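PDB 3WWC: oxidized polyvinyl alcohol hydrolase from Pseudomonas sp. VM15C, which hydrolyses beta-diketones such as 4,6-nonanedione and carries out the second step of polyvinyl alcohol breakdown, cleaving the oxidized polymer. Local coordinates for residues L187-S201 / L240-G254. The protein carries 1 engineered substitution. Sequence-based numbering, arbitrary orientation.
Sequences LLFRSNFWAGGLPIS and LPAKVGPLIVMTVWG
L187, near the end of helix 178-189, meets V249 tip to tip, CD1 lying 3.9 Å from V249 CG2, while its other methyl, CD2, rests on CD2 of L247. One residue on, L188 touches L240 through CD1 and slants across it; F285 of helix 275-288 packs on both. After the helix the chain turns, and S191 puts its hydroxyl between its own backbone N and carbonyl carbon (chi1 67°), where OG accepts a nearly straight hydrogen bond from G245 N (2.8 Å, 163°). V244 CB packs against the same serine. With the hydroxyl gone, as in an alanine here, G245 N would probably lose its acceptor and the turn before strand 247-253 could shift more freely. L247 comes up against S191 and W194, its CD1 at S191 CB and its CD2 3.2 Å from W194 O. K326 draws this end together, donating to the carbonyl oxygens of S191, W194 and P246. Strands 196-200 and 247-253 then run parallel, their axes 8° apart, as adjacent inner strands of the alpha/beta-hydrolase sheet, with strand 170-176 on the other edge of 196-200. A195 O receives I248 N in its carbonyl plane, and G197 O takes M250 N almost head-on, at 3.0 Å. A beta carbon on G197 would be crowded by L187 CD1. L198, with CG anti to its N, lies alongside M250 and sets CD1 3.8 Å from M250 CB; the same methyl reaches V252 CG2. The P199 ring crosses V249 at about a right angle, CD 3.9 Å from CG1, and P199 O accepts V252 N. Beside V252 runs I200, CG2 against CB. S201 N bonds to V252 O (2.9 Å) and S201 OG to D258, its side chain about 6 Å from that of A177, the engineered residue at the position assigned by similarity to the charge relay.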
loop_
_atom_site.group_PDB
_atom_site.type_symbol
_atom_site.label_atom_id
_atom_site.label_comp_id
_atom_site.label_asym_id
_atom_site.label_seq_id
_atom_site.Cartn_x
_atom_site.Cartn_y
_atom_site.Cartn_z
ATOM N N LEU A 187 -3.912 5.750 1.515
ATOM C CA LEU A 187 -5.373 5.735 1.340
ATOM C C LEU A 187 -6.061 6.519 2.451
ATOM O O LEU A 187 -7.093 7.144 2.213
ATOM C CB LEU A 187 -5.893 4.288 1.335
ATOM C CG LEU A 187 -5.432 3.477 0.139
ATOM C CD1 LEU A 187 -5.778 2.016 0.420
ATOM C CD2 LEU A 187 -6.104 3.996 -1.162
ATOM N N LEU A 188 -5.471 6.529 3.647
ATOM C CA LEU A 188 -6.122 7.213 4.765
ATOM C C LEU A 188 -5.915 8.699 4.704
ATOM O O LEU A 188 -6.785 9.463 5.154
ATOM C CB LEU A 188 -5.568 6.672 6.112
ATOM C CG LEU A 188 -5.986 5.223 6.370
ATOM C CD1 LEU A 188 -5.124 4.641 7.501
ATOM C CD2 LEU A 188 -7.509 5.178 6.714
ATOM N N PHE A 189 -4.788 9.127 4.139
ATOM C CA PHE A 189 -4.486 10.562 4.054
ATOM C C PHE A 189 -4.806 11.189 2.721
ATOM O O PHE A 189 -4.944 12.429 2.655
ATOM C CB PHE A 189 -2.998 10.865 4.335
ATOM C CG PHE A 189 -2.635 10.903 5.816
ATOM C CD1 PHE A 189 -2.736 12.072 6.551
ATOM C CD2 PHE A 189 -2.101 9.781 6.415
ATOM C CE1 PHE A 189 -2.293 12.113 7.874
ATOM C CE2 PHE A 189 -1.647 9.813 7.756
ATOM C CZ PHE A 189 -1.747 11.000 8.478
ATOM N N ARG A 190 -4.912 10.396 1.644
ATOM C CA ARG A 190 -5.162 10.975 0.322
ATOM C C ARG A 190 -6.353 10.291 -0.356
ATOM O O ARG A 190 -6.340 9.985 -1.546
ATOM C CB ARG A 190 -3.875 10.842 -0.514
ATOM C CG ARG A 190 -2.834 11.878 -0.104
ATOM C CD ARG A 190 -3.210 13.276 -0.630
ATOM N NE ARG A 190 -2.087 14.150 -0.351
ATOM C CZ ARG A 190 -1.823 15.297 -0.986
ATOM N NH1 ARG A 190 -2.623 15.741 -1.949
ATOM N NH2 ARG A 190 -0.725 15.976 -0.696
ATOM N N SER A 191 -7.418 10.086 0.414
ATOM C CA SER A 191 -8.601 9.444 -0.118
ATOM C C SER A 191 -9.390 10.280 -1.095
ATOM O O SER A 191 -10.367 9.782 -1.644
ATOM C CB SER A 191 -9.527 8.966 1.007
ATOM O OG SER A 191 -10.079 10.073 1.713
ATOM N N ASN A 192 -8.984 11.532 -1.323
ATOM C CA ASN A 192 -9.671 12.310 -2.343
ATOM C C ASN A 192 -8.820 12.384 -3.595
ATOM O O ASN A 192 -9.159 13.082 -4.552
ATOM C CB ASN A 192 -10.005 13.709 -1.816
ATOM C CG ASN A 192 -11.001 13.634 -0.649
ATOM O OD1 ASN A 192 -12.074 13.052 -0.794
ATOM N ND2 ASN A 192 -10.630 14.184 0.499
ATOM N N PHE A 193 -7.752 11.593 -3.630
ATOM C CA PHE A 193 -6.873 11.567 -4.812
ATOM C C PHE A 193 -6.914 10.159 -5.436
ATOM O O PHE A 193 -7.411 9.973 -6.531
ATOM C CB PHE A 193 -5.410 11.936 -4.440
ATOM C CG PHE A 193 -4.474 11.909 -5.620
ATOM C CD1 PHE A 193 -4.539 12.909 -6.575
ATOM C CD2 PHE A 193 -3.540 10.870 -5.777
ATOM C CE1 PHE A 193 -3.681 12.909 -7.702
ATOM C CE2 PHE A 193 -2.689 10.845 -6.876
ATOM C CZ PHE A 193 -2.755 11.869 -7.840
ATOM N N TRP A 194 -6.411 9.155 -4.700
ATOM C CA TRP A 194 -6.411 7.786 -5.199
ATOM C C TRP A 194 -7.812 7.264 -5.362
ATOM O O TRP A 194 -8.706 7.637 -4.596
ATOM C CB TRP A 194 -5.728 6.868 -4.162
ATOM C CG TRP A 194 -4.327 7.349 -3.861
ATOM C CD1 TRP A 194 -3.891 7.970 -2.739
ATOM C CD2 TRP A 194 -3.197 7.294 -4.761
ATOM N NE1 TRP A 194 -2.532 8.335 -2.867
ATOM C CE2 TRP A 194 -2.104 7.934 -4.107
ATOM C CE3 TRP A 194 -3.020 6.759 -6.054
ATOM C CZ2 TRP A 194 -0.832 8.058 -4.715
ATOM C CZ3 TRP A 194 -1.767 6.879 -6.668
ATOM C CH2 TRP A 194 -0.684 7.527 -5.989
ATOM N N ALA A 195 -8.008 6.397 -6.349
ATOM C CA ALA A 195 -9.300 5.730 -6.513
ATOM C C ALA A 195 -9.359 4.502 -5.649
ATOM O O ALA A 195 -10.445 3.958 -5.423
ATOM C CB ALA A 195 -9.514 5.325 -8.002
ATOM N N GLY A 196 -8.220 4.010 -5.202
ATOM C CA GLY A 196 -8.257 2.782 -4.392
ATOM C C GLY A 196 -6.833 2.232 -4.276
ATOM O O GLY A 196 -5.864 2.835 -4.720
ATOM N N GLY A 197 -6.708 1.045 -3.703
ATOM C CA GLY A 197 -5.390 0.489 -3.518
ATOM C C GLY A 197 -5.440 -0.967 -3.160
ATOM O O GLY A 197 -6.504 -1.578 -2.891
ATOM N N LEU A 198 -4.242 -1.527 -3.155
ATOM C CA LEU A 198 -4.028 -2.947 -2.894
ATOM C C LEU A 198 -2.969 -3.167 -1.803
ATOM O O LEU A 198 -1.769 -3.436 -2.110
ATOM C CB LEU A 198 -3.601 -3.624 -4.220
ATOM C CG LEU A 198 -3.293 -5.130 -4.206
ATOM C CD1 LEU A 198 -4.536 -5.915 -3.838
ATOM C CD2 LEU A 198 -2.828 -5.561 -5.613
ATOM N N PRO A 199 -3.348 -3.002 -0.522
ATOM C CA PRO A 199 -2.383 -3.211 0.581
ATOM C C PRO A 199 -2.240 -4.713 0.857
ATOM O O PRO A 199 -3.158 -5.329 1.379
ATOM C CB PRO A 199 -3.007 -2.438 1.754
ATOM C CG PRO A 199 -4.545 -2.469 1.427
ATOM C CD PRO A 199 -4.622 -2.368 -0.067
ATOM N N ILE A 200 -1.116 -5.294 0.446
ATOM C CA ILE A 200 -0.847 -6.715 0.615
ATOM C C ILE A 200 0.046 -6.890 1.827
ATOM O O ILE A 200 1.180 -6.400 1.861
ATOM C CB ILE A 200 -0.130 -7.286 -0.621
ATOM C CG1 ILE A 200 -0.914 -6.986 -1.904
ATOM C CG2 ILE A 200 0.048 -8.790 -0.422
ATOM C CD1 ILE A 200 -0.197 -7.517 -3.202
ATOM N N SER A 201 -0.509 -7.556 2.837
ATOM C CA SER A 201 0.238 -7.832 4.079
ATOM C C SER A 201 0.902 -6.604 4.637
ATOM O O SER A 201 2.111 -6.606 4.931
ATOM C CB SER A 201 1.244 -8.899 3.805
ATOM O OG SER A 201 0.591 -10.056 3.355
ATOM N N LEU A 240 -8.372 8.122 13.391
ATOM C CA LEU A 240 -8.589 7.792 11.979
ATOM C C LEU A 240 -9.731 8.687 11.524
ATOM O O LEU A 240 -10.596 9.086 12.324
ATOM C CB LEU A 240 -9.005 6.321 11.835
ATOM C CG LEU A 240 -7.903 5.330 12.204
ATOM C CD1 LEU A 240 -8.519 3.920 12.149
ATOM C CD2 LEU A 240 -6.748 5.422 11.230
ATOM N N PRO A 241 -9.764 9.013 10.235
ATOM C CA PRO A 241 -10.837 9.881 9.729
ATOM C C PRO A 241 -12.237 9.316 9.892
ATOM O O PRO A 241 -12.451 8.119 9.759
ATOM C CB PRO A 241 -10.451 10.117 8.278
ATOM C CG PRO A 241 -9.449 9.058 7.927
ATOM C CD PRO A 241 -8.794 8.610 9.197
ATOM N N ALA A 242 -13.214 10.184 10.184
ATOM C CA ALA A 242 -14.589 9.712 10.347
ATOM C C ALA A 242 -15.142 9.311 8.994
ATOM O O ALA A 242 -15.984 8.390 8.889
ATOM C CB ALA A 242 -15.455 10.832 10.947
ATOM N N LYS A 243 -14.687 10.013 7.966
ATOM C CA LYS A 243 -15.140 9.721 6.608
ATOM C C LYS A 243 -14.044 9.913 5.587
ATOM O O LYS A 243 -13.289 10.905 5.616
ATOM C CB LYS A 243 -16.320 10.590 6.206
ATOM C CG LYS A 243 -17.025 9.997 4.991
ATOM C CD LYS A 243 -18.329 10.668 4.647
ATOM C CE LYS A 243 -18.956 9.913 3.481
ATOM N NZ LYS A 243 -20.302 10.491 3.130
ATOM N N VAL A 244 -13.908 8.934 4.706
ATOM C CA VAL A 244 -12.905 9.049 3.650
ATOM C C VAL A 244 -13.610 9.185 2.325
ATOM O O VAL A 244 -14.807 8.907 2.188
ATOM C CB VAL A 244 -11.889 7.813 3.600
ATOM C CG1 VAL A 244 -11.138 7.731 4.899
ATOM C CG2 VAL A 244 -12.584 6.505 3.276
ATOM N N GLY A 245 -12.860 9.688 1.355
ATOM C CA GLY A 245 -13.318 9.837 -0.015
ATOM C C GLY A 245 -13.648 8.471 -0.630
ATOM O O GLY A 245 -13.303 7.407 -0.069
ATOM N N PRO A 246 -14.254 8.446 -1.809
ATOM C CA PRO A 246 -14.653 7.210 -2.477
ATOM C C PRO A 246 -13.478 6.362 -2.934
ATOM O O PRO A 246 -12.613 6.850 -3.681
ATOM C CB PRO A 246 -15.471 7.700 -3.656
ATOM C CG PRO A 246 -15.823 9.048 -3.324
ATOM C CD PRO A 246 -14.720 9.627 -2.553
ATOM N N LEU A 247 -13.462 5.090 -2.527
ATOM C CA LEU A 247 -12.374 4.183 -2.840
ATOM C C LEU A 247 -12.849 2.770 -3.040
ATOM O O LEU A 247 -13.951 2.406 -2.636
ATOM C CB LEU A 247 -11.409 4.071 -1.627
ATOM C CG LEU A 247 -10.709 5.342 -1.140
ATOM C CD1 LEU A 247 -10.049 5.039 0.236
ATOM C CD2 LEU A 247 -9.658 5.823 -2.150
ATOM N N ILE A 248 -11.975 1.975 -3.655
ATOM C CA ILE A 248 -12.105 0.539 -3.606
ATOM C C ILE A 248 -10.762 0.060 -3.022
ATOM O O ILE A 248 -9.691 0.457 -3.483
ATOM C CB ILE A 248 -12.434 -0.143 -4.936
ATOM C CG1 ILE A 248 -12.346 -1.659 -4.731
ATOM C CG2 ILE A 248 -11.515 0.348 -6.087
ATOM C CD1 ILE A 248 -13.009 -2.461 -5.878
ATOM N N VAL A 249 -10.822 -0.723 -1.951
ATOM C CA VAL A 249 -9.604 -1.206 -1.305
ATOM C C VAL A 249 -9.647 -2.704 -1.244
ATOM O O VAL A 249 -10.648 -3.300 -0.792
ATOM C CB VAL A 249 -9.478 -0.647 0.123
ATOM C CG1 VAL A 249 -8.176 -1.132 0.780
ATOM C CG2 VAL A 249 -9.524 0.903 0.082
ATOM N N MET A 250 -8.570 -3.329 -1.684
ATOM C CA MET A 250 -8.453 -4.799 -1.654
ATOM C C MET A 250 -7.285 -5.143 -0.728
ATOM O O MET A 250 -6.127 -4.903 -1.072
ATOM C CB MET A 250 -8.176 -5.336 -3.055
ATOM C CG MET A 250 -8.163 -6.876 -3.032
ATOM S SD MET A 250 -7.812 -7.574 -4.710
ATOM C CE MET A 250 -9.374 -7.276 -5.490
ATOM N N THR A 251 -7.614 -5.679 0.442
ATOM C CA THR A 251 -6.593 -6.050 1.435
ATOM C C THR A 251 -6.301 -7.526 1.311
ATOM O O THR A 251 -7.240 -8.331 1.256
ATOM C CB THR A 251 -7.088 -5.771 2.824
ATOM O OG1 THR A 251 -7.411 -4.369 2.952
ATOM C CG2 THR A 251 -6.016 -6.146 3.857
ATOM N N VAL A 252 -5.031 -7.905 1.260
ATOM C CA VAL A 252 -4.668 -9.337 1.090
ATOM C C VAL A 252 -3.859 -9.847 2.281
ATOM O O VAL A 252 -2.877 -9.195 2.713
ATOM C CB VAL A 252 -3.810 -9.510 -0.164
ATOM C CG1 VAL A 252 -3.473 -11.000 -0.382
ATOM C CG2 VAL A 252 -4.563 -8.951 -1.393
ATOM N N TRP A 253 -4.307 -10.983 2.821
ATOM C CA TRP A 253 -3.625 -11.680 3.927
ATOM C C TRP A 253 -3.064 -12.969 3.343
ATOM O O TRP A 253 -3.771 -13.681 2.626
ATOM C CB TRP A 253 -4.639 -12.023 5.034
ATOM C CG TRP A 253 -4.054 -12.820 6.145
ATOM C CD1 TRP A 253 -3.014 -12.434 6.959
ATOM C CD2 TRP A 253 -4.520 -14.081 6.659
ATOM N NE1 TRP A 253 -2.821 -13.366 7.948
ATOM C CE2 TRP A 253 -3.733 -14.388 7.781
ATOM C CE3 TRP A 253 -5.531 -14.981 6.273
ATOM C CZ2 TRP A 253 -3.922 -15.564 8.539
ATOM C CZ3 TRP A 253 -5.720 -16.141 7.034
ATOM C CH2 TRP A 253 -4.916 -16.415 8.148
ATOM N N GLY A 254 -1.809 -13.280 3.697
ATOM C CA GLY A 254 -1.108 -14.440 3.158
ATOM C C GLY A 254 -1.217 -15.717 3.970
ATOM O O GLY A 254 -0.455 -16.681 3.722
#